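Local structure of centrosomal protein of 104 kDa (Homo sapiens, 5LPH) at residues 86-90 with 123-129; 70-75 with 115-119. The protein is required for ciliogenesis and for structural integrity at the ciliary tip and interacts with tubulin, its HEAT-repeat TOG domain being the part described. All blocks are in the same frame, centred on the assembly; numbering follows the deposited sequence. Where two conformers were deposited one is given.

Contact 1 (86-90 with 123-129)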
loop_
_atom_site.group_PDB
_atom_site.type_symbol
_atom_site.label_atom_id
_atom_site.label_comp_id
_atom_site.label_asym_id
_atom_site.label_seq_id
_atom_site.Cartn_x
_atom_site.Cartn_y
_atom_site.Cartn_z
ATOM N N LEU A 86 -23.109 4.971 9.849
ATOM C CA LEU A 86 -21.711 4.677 10.176
ATOM C C LEU A 86 -20.900 4.273 8.949
ATOM O O LEU A 86 -19.754 4.703 8.807
ATOM C CB LEU A 86 -21.606 3.590 11.250
ATOM C CG LEU A 86 -22.129 3.986 12.631
ATOM C CD1 LEU A 86 -22.343 2.751 13.495
ATOM C CD2 LEU A 86 -21.187 4.965 13.315
ATOM N N LYS A 87 -21.494 3.465 8.068
ATOM C CA LYS A 87 -20.834 3.056 6.824
ATOM C C LYS A 87 -20.692 4.206 5.826
ATOM O O LYS A 87 -19.635 4.360 5.224
ATOM C CB LYS A 87 -21.564 1.886 6.161
ATOM C CG LYS A 87 -21.409 0.561 6.888
ATOM C CD LYS A 87 -22.269 -0.516 6.246
ATOM C CE LYS A 87 -22.283 -1.785 7.082
ATOM N NZ LYS A 87 -23.051 -2.884 6.430
ATOM N N ASN A 88 -21.746 5.000 5.640
ATOM C CA ASN A 88 -21.677 6.176 4.755
ATOM C C ASN A 88 -20.583 7.149 5.190
ATOM O O ASN A 88 -19.811 7.639 4.365
ATOM C CB ASN A 88 -23.015 6.930 4.714
ATOM C CG ASN A 88 -24.095 6.180 3.962
ATOM O OD1 ASN A 88 -23.809 5.349 3.099
ATOM N ND2 ASN A 88 -25.349 6.476 4.286
ATOM N N THR A 89 -20.536 7.418 6.491
ATOM C CA THR A 89 -19.531 8.298 7.072
ATOM C C THR A 89 -18.110 7.752 6.868
ATOM O O THR A 89 -17.187 8.510 6.556
ATOM C CB THR A 89 -19.833 8.546 8.562
ATOM O OG1 THR A 89 -21.096 9.211 8.678
ATOM C CG2 THR A 89 -18.788 9.416 9.184
ATOM N N LEU A 90 -17.951 6.441 7.036
ATOM C CA LEU A 90 -16.686 5.765 6.755
ATOM C C LEU A 90 -16.277 5.907 5.290
ATOM O O LEU A 90 -15.117 6.215 5.014
ATOM C CB LEU A 90 -16.764 4.288 7.149
ATOM C CG LEU A 90 -15.502 3.440 6.942
ATOM C CD1 LEU A 90 -15.382 2.393 8.037
ATOM C CD2 LEU A 90 -15.471 2.763 5.577
ATOM N N TYR A 123 -12.352 2.805 14.933
ATOM C CA TYR A 123 -13.748 3.028 14.526
ATOM C C TYR A 123 -14.451 1.735 14.130
ATOM O O TYR A 123 -15.548 1.455 14.610
ATOM C CB TYR A 123 -13.774 4.014 13.357
ATOM C CG TYR A 123 -15.132 4.439 12.821
ATOM C CD1 TYR A 123 -15.816 5.528 13.366
ATOM C CD2 TYR A 123 -15.694 3.801 11.716
ATOM C CE1 TYR A 123 -17.036 5.945 12.847
ATOM C CE2 TYR A 123 -16.911 4.212 11.193
ATOM C CZ TYR A 123 -17.578 5.282 11.761
ATOM O OH TYR A 123 -18.784 5.682 11.225
ATOM N N ILE A 124 -13.829 0.964 13.242
ATOM C CA ILE A 124 -14.422 -0.294 12.761
ATOM C C ILE A 124 -14.702 -1.305 13.900
ATOM O O ILE A 124 -15.828 -1.788 14.006
ATOM C CB ILE A 124 -13.609 -0.910 11.591
ATOM C CG1 ILE A 124 -13.906 -0.120 10.306
ATOM C CG2 ILE A 124 -13.937 -2.391 11.398
ATOM C CD1 ILE A 124 -13.000 -0.440 9.130
ATOM N N PRO A 125 -13.690 -1.623 14.742
ATOM C CA PRO A 125 -13.952 -2.493 15.910
ATOM C C PRO A 125 -14.900 -1.919 16.980
ATOM O O PRO A 125 -15.629 -2.689 17.608
ATOM C CB PRO A 125 -12.552 -2.745 16.497
ATOM C CG PRO A 125 -11.656 -1.740 15.864
ATOM C CD PRO A 125 -12.244 -1.436 14.523
ATOM N N LYS A 126 -14.898 -0.601 17.180
ATOM C CA LYS A 126 -15.832 0.051 18.119
ATOM C C LYS A 126 -17.298 -0.195 17.761
ATOM O O LYS A 126 -18.110 -0.478 18.637
ATOM C CB LYS A 126 -15.563 1.561 18.188
ATOM C CG LYS A 126 -16.562 2.378 19.004
ATOM C CD LYS A 126 -15.911 3.634 19.567
ATOM C CE LYS A 126 -16.879 4.485 20.372
ATOM N NZ LYS A 126 -17.433 5.613 19.579
ATOM N N HIS A 127 -17.621 -0.086 16.474
ATOM C CA HIS A 127 -18.996 -0.238 15.992
ATOM C C HIS A 127 -19.289 -1.630 15.420
ATOM O O HIS A 127 -20.360 -1.844 14.843
ATOM C CB HIS A 127 -19.300 0.849 14.957
ATOM C CG HIS A 127 -19.179 2.239 15.494
ATOM N ND1 HIS A 127 -20.083 2.772 16.384
ATOM C CD2 HIS A 127 -18.257 3.204 15.270
ATOM C CE1 HIS A 127 -19.726 4.008 16.686
ATOM N NE2 HIS A 127 -18.620 4.295 16.023
ATOM N N LYS A 128 -18.341 -2.561 15.577
ATOM C CA LYS A 128 -18.480 -3.953 15.139
ATOM C C LYS A 128 -18.883 -4.066 13.665
ATOM O O LYS A 128 -19.798 -4.817 13.312
ATOM C CB LYS A 128 -19.465 -4.700 16.044
ATOM C CG LYS A 128 -19.146 -4.597 17.532
ATOM C CD LYS A 128 -19.900 -5.659 18.335
ATOM C CE LYS A 128 -20.355 -5.199 19.725
ATOM N NZ LYS A 128 -19.510 -5.737 20.840
ATOM N N LEU A 129 -18.197 -3.303 12.814
ATOM C CA LEU A 129 -18.443 -3.332 11.371
ATOM C C LEU A 129 -17.703 -4.516 10.762
ATOM O O LEU A 129 -16.808 -5.093 11.382
ATOM C CB LEU A 129 -18.044 -2.008 10.687
ATOM C CG LEU A 129 -19.057 -0.837 10.727
ATOM C CD1 LEU A 129 -19.626 -0.725 12.126
ATOM C CD2 LEU A 129 -18.607 0.539 10.223
#
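Tyr123 reaches across to helix 83-100 and gives its phenolic hydroxyl to the backbone O of Leu86, with OH and O 2.8 Å apart. The hydroxyl meets the carbonyl from the side, at a C=O···OH angle of 110°, and Leu86 O also takes the helical N-H of Leu90, so two donors grip the carbonyl oxygen of this buried leucine. CG anti to the backbone N (chi1 -177°) carries the ring over to the neighbouring helix. A phenylalanine here lacks the hydroxyl, and Leu86 O would probably be left with the helical N-H of Leu90 alone among these two donors. One turn of helix 83-100 further on, Leu90 lays CD1 against CG1 of Ile124 at 3.7 Å, the side chains crossing near a right angle. The pairing order, Leu86 with His127 and Leu90 with Tyr123, shows successive helices of the TOG domain's alpha-solenoid running in opposite directions. His127, where the backbone leaves helical phi/psi, is sandwiched: Leu86 CD2 sits 3.7 Å from its ring centroid, only 6° off the normal, a CH-pi contact, while Lys126 CG covers the opposite face. Its ND1 is buried without a partner. Lys128, with positive phi, is the C-prime residue of a Schellman motif in which Leu129 N returns to Ile124 O at 3.1 Å. Branched Leu129 then brings CD2 between Leu86 CB and Leu90 CD1, 4.3 Å from the latter.

Contact 2 (70-75 with 115-119); sequences LSKKLM and LLKMI
Leu74 and Leu115 meet methyl to methyl, CD1 to CD1 at 3.7 Å, with their side chains crossed at about a right angle. They join helix 60-76 to helix 106-126, which run side by side in the same direction, 10° between the short axes and 10.4 Å apart, with the antiparallel helix 83-100 coming between them in sequence: the repeated helix stacking of a HEAT-type alpha-solenoid. The same Leu74 CD1 also touches Ile119 CG1 at 3.7 Å, this time obliquely, so one methyl fits against two residues a helical turn apart. Its chi1 of -73°, with CG beside the backbone N, sends CD1 into the angle between Leu115 and Ile119, where it also meets Met118 CE (3.8 Å), while CD2 turns to Thr89 of helix 83-100. Nearer the N-terminal end, Leu70 meets Leu115 CD2 with its own CD2, again obliquely, so the two methyls of Leu115 divide their work between Leu70 and Leu74. Ser71 suits the place where the backbones come closest, its CA lying 5.7 Å from that of Leu115: its side chain is small, and Leu115 CD1 rests almost directly on the Ser71 backbone. Beside Leu115, against the same flank of Ser71, lies Met118, which, like Met75, is present as selenomethionine. It was modelled in two conformers, so its contacts are less certain. In the conformer described, CG is anti to the backbone N (chi1 179°) and the chain then bends twice, carrying the flexible side chain round until CE faces both the hydroxyl and the carbonyl of Ser71. Met75, which is partly exposed, is folded too and passes Met118 in the opposite direction, near Gln122 and Lys126. In this conformer, and so with some doubt, SE of Met75 lies 3.5 Å from SE of Met118.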
loop_
_atom_site.group_PDB
_atom_site.type_symbol
_atom_site.label_atom_id
_atom_site.label_comp_id
_atom_site.label_asym_id
_atom_site.label_seq_id
_atom_site.Cartn_x
_atom_site.Cartn_y
_atom_site.Cartn_z
ATOM N N LEU A 70 -12.446 15.807 11.132
ATOM C CA LEU A 70 -13.109 14.569 10.737
ATOM C C LEU A 70 -12.742 13.426 11.688
ATOM O O LEU A 70 -13.594 12.617 12.056
ATOM C CB LEU A 70 -12.723 14.223 9.294
ATOM C CG LEU A 70 -13.513 13.162 8.538
ATOM C CD1 LEU A 70 -15.014 13.413 8.601
ATOM C CD2 LEU A 70 -13.043 13.131 7.092
ATOM N N SER A 71 -11.469 13.383 12.083
ATOM C CA SER A 71 -10.970 12.435 13.081
ATOM C C SER A 71 -11.748 12.526 14.403
ATOM O O SER A 71 -12.184 11.508 14.933
ATOM C CB SER A 71 -9.468 12.655 13.312
ATOM O OG SER A 71 -8.915 11.680 14.172
ATOM N N LYS A 72 -11.921 13.746 14.916
ATOM C CA LYS A 72 -12.738 13.996 16.119
ATOM C C LYS A 72 -14.181 13.537 15.937
ATOM O O LYS A 72 -14.706 12.802 16.766
ATOM C CB LYS A 72 -12.743 15.486 16.498
ATOM C CG LYS A 72 -11.571 15.945 17.351
ATOM C CD LYS A 72 -11.603 17.457 17.538
ATOM C CE LYS A 72 -10.603 17.938 18.579
ATOM N NZ LYS A 72 -11.140 17.828 19.965
ATOM N N LYS A 73 -14.801 13.988 14.847
ATOM C CA LYS A 73 -16.194 13.667 14.509
ATOM C C LYS A 73 -16.485 12.166 14.449
ATOM O O LYS A 73 -17.516 11.722 14.951
ATOM C CB LYS A 73 -16.575 14.328 13.175
ATOM C CG LYS A 73 -17.929 13.929 12.603
ATOM C CD LYS A 73 -18.429 14.961 11.603
ATOM C CE LYS A 73 -19.500 14.398 10.681
ATOM N NZ LYS A 73 -19.948 15.421 9.697
ATOM N N LEU A 74 -15.587 11.396 13.835
ATOM C CA LEU A 74 -15.771 9.943 13.720
ATOM C C LEU A 74 -15.833 9.253 15.081
ATOM O O LEU A 74 -16.700 8.412 15.296
ATOM C CB LEU A 74 -14.673 9.295 12.860
ATOM C CG LEU A 74 -14.726 9.532 11.346
ATOM C CD1 LEU A 74 -13.488 9.013 10.635
ATOM C CD2 LEU A 74 -15.944 8.867 10.761
HETATM N N MSE A 75 -14.927 9.616 15.987
HETATM C CA MSE A 75 -14.854 8.980 17.312
HETATM C C MSE A 75 -15.853 9.486 18.327
HETATM O O MSE A 75 -16.033 8.853 19.365
HETATM C CB MSE A 75 -13.436 9.091 17.877
HETATM C CG MSE A 75 -12.428 8.289 17.052
HETATM SE SE MSE A 75 -12.938 6.393 16.761
HETATM C CE MSE A 75 -12.763 5.795 18.631
ATOM N N LEU A 115 -5.672 9.550 10.446
ATOM C CA LEU A 115 -7.104 9.317 10.242
ATOM C C LEU A 115 -7.373 7.890 9.739
ATOM O O LEU A 115 -8.273 7.218 10.232
ATOM C CB LEU A 115 -7.672 10.344 9.251
ATOM C CG LEU A 115 -9.146 10.239 8.844
ATOM C CD1 LEU A 115 -10.053 10.232 10.059
ATOM C CD2 LEU A 115 -9.531 11.381 7.916
ATOM N N LEU A 116 -6.595 7.447 8.754
ATOM C CA LEU A 116 -6.757 6.114 8.170
ATOM C C LEU A 116 -6.549 5.032 9.218
ATOM O O LEU A 116 -7.357 4.110 9.318
ATOM C CB LEU A 116 -5.782 5.906 7.002
ATOM C CG LEU A 116 -5.902 4.611 6.189
ATOM C CD1 LEU A 116 -7.331 4.326 5.749
ATOM C CD2 LEU A 116 -4.977 4.666 4.981
ATOM N N LYS A 117 -5.484 5.168 10.003
ATOM C CA LYS A 117 -5.202 4.233 11.090
ATOM C C LYS A 117 -6.334 4.185 12.127
ATOM O O LYS A 117 -6.710 3.105 12.580
ATOM C CB LYS A 117 -3.861 4.552 11.763
ATOM C CG LYS A 117 -3.573 3.699 12.990
ATOM C CD LYS A 117 -2.109 3.712 13.386
ATOM C CE LYS A 117 -1.915 2.962 14.696
ATOM N NZ LYS A 117 -0.511 3.028 15.178
HETATM N N MSE A 118 -6.883 5.343 12.485
HETATM C CA MSE A 118 -7.994 5.409 13.449
HETATM C C MSE A 118 -9.220 4.708 12.913
HETATM O O MSE A 118 -9.920 4.032 13.657
HETATM C CB MSE A 118 -8.325 6.861 13.809
HETATM C CG MSE A 118 -9.499 6.971 14.795
HETATM SE SE MSE A 118 -11.185 7.108 13.772
HETATM C CE MSE A 118 -10.769 8.955 13.267
ATOM N N ILE A 119 -9.508 4.879 11.621
ATOM C CA ILE A 119 -10.678 4.239 10.996
ATOM C C ILE A 119 -10.569 2.706 11.031
ATOM O O ILE A 119 -11.519 2.025 11.416
ATOM C CB ILE A 119 -10.905 4.732 9.541
ATOM C CG1 ILE A 119 -11.360 6.195 9.541
ATOM C CG2 ILE A 119 -11.965 3.895 8.831
ATOM C CD1 ILE A 119 -11.170 6.901 8.217
#

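From the N terminus, helix 60-76 supplies residues 70-75 of contact 2, and helix 83-100 then supplies residues 86-90 of contact 1. The chain turns back into helix 106-126, whose residues 115-119 close the loop of contact 2 across 39 intervening residues; residues 123-129, the last turn of that helix and the turn after it, close that of contact 1 across 32. The segments alternate, so the two loops cross without nesting. Helix 106-126 is common to both, and Tyr123 N probably bonds to Met118 O along it. Thr89 CG2 lies 3.3 Å from Leu74 CD2, joining helices 60-76 and 83-100 as well, so three consecutive helices of the solenoid's N-terminal part pack together.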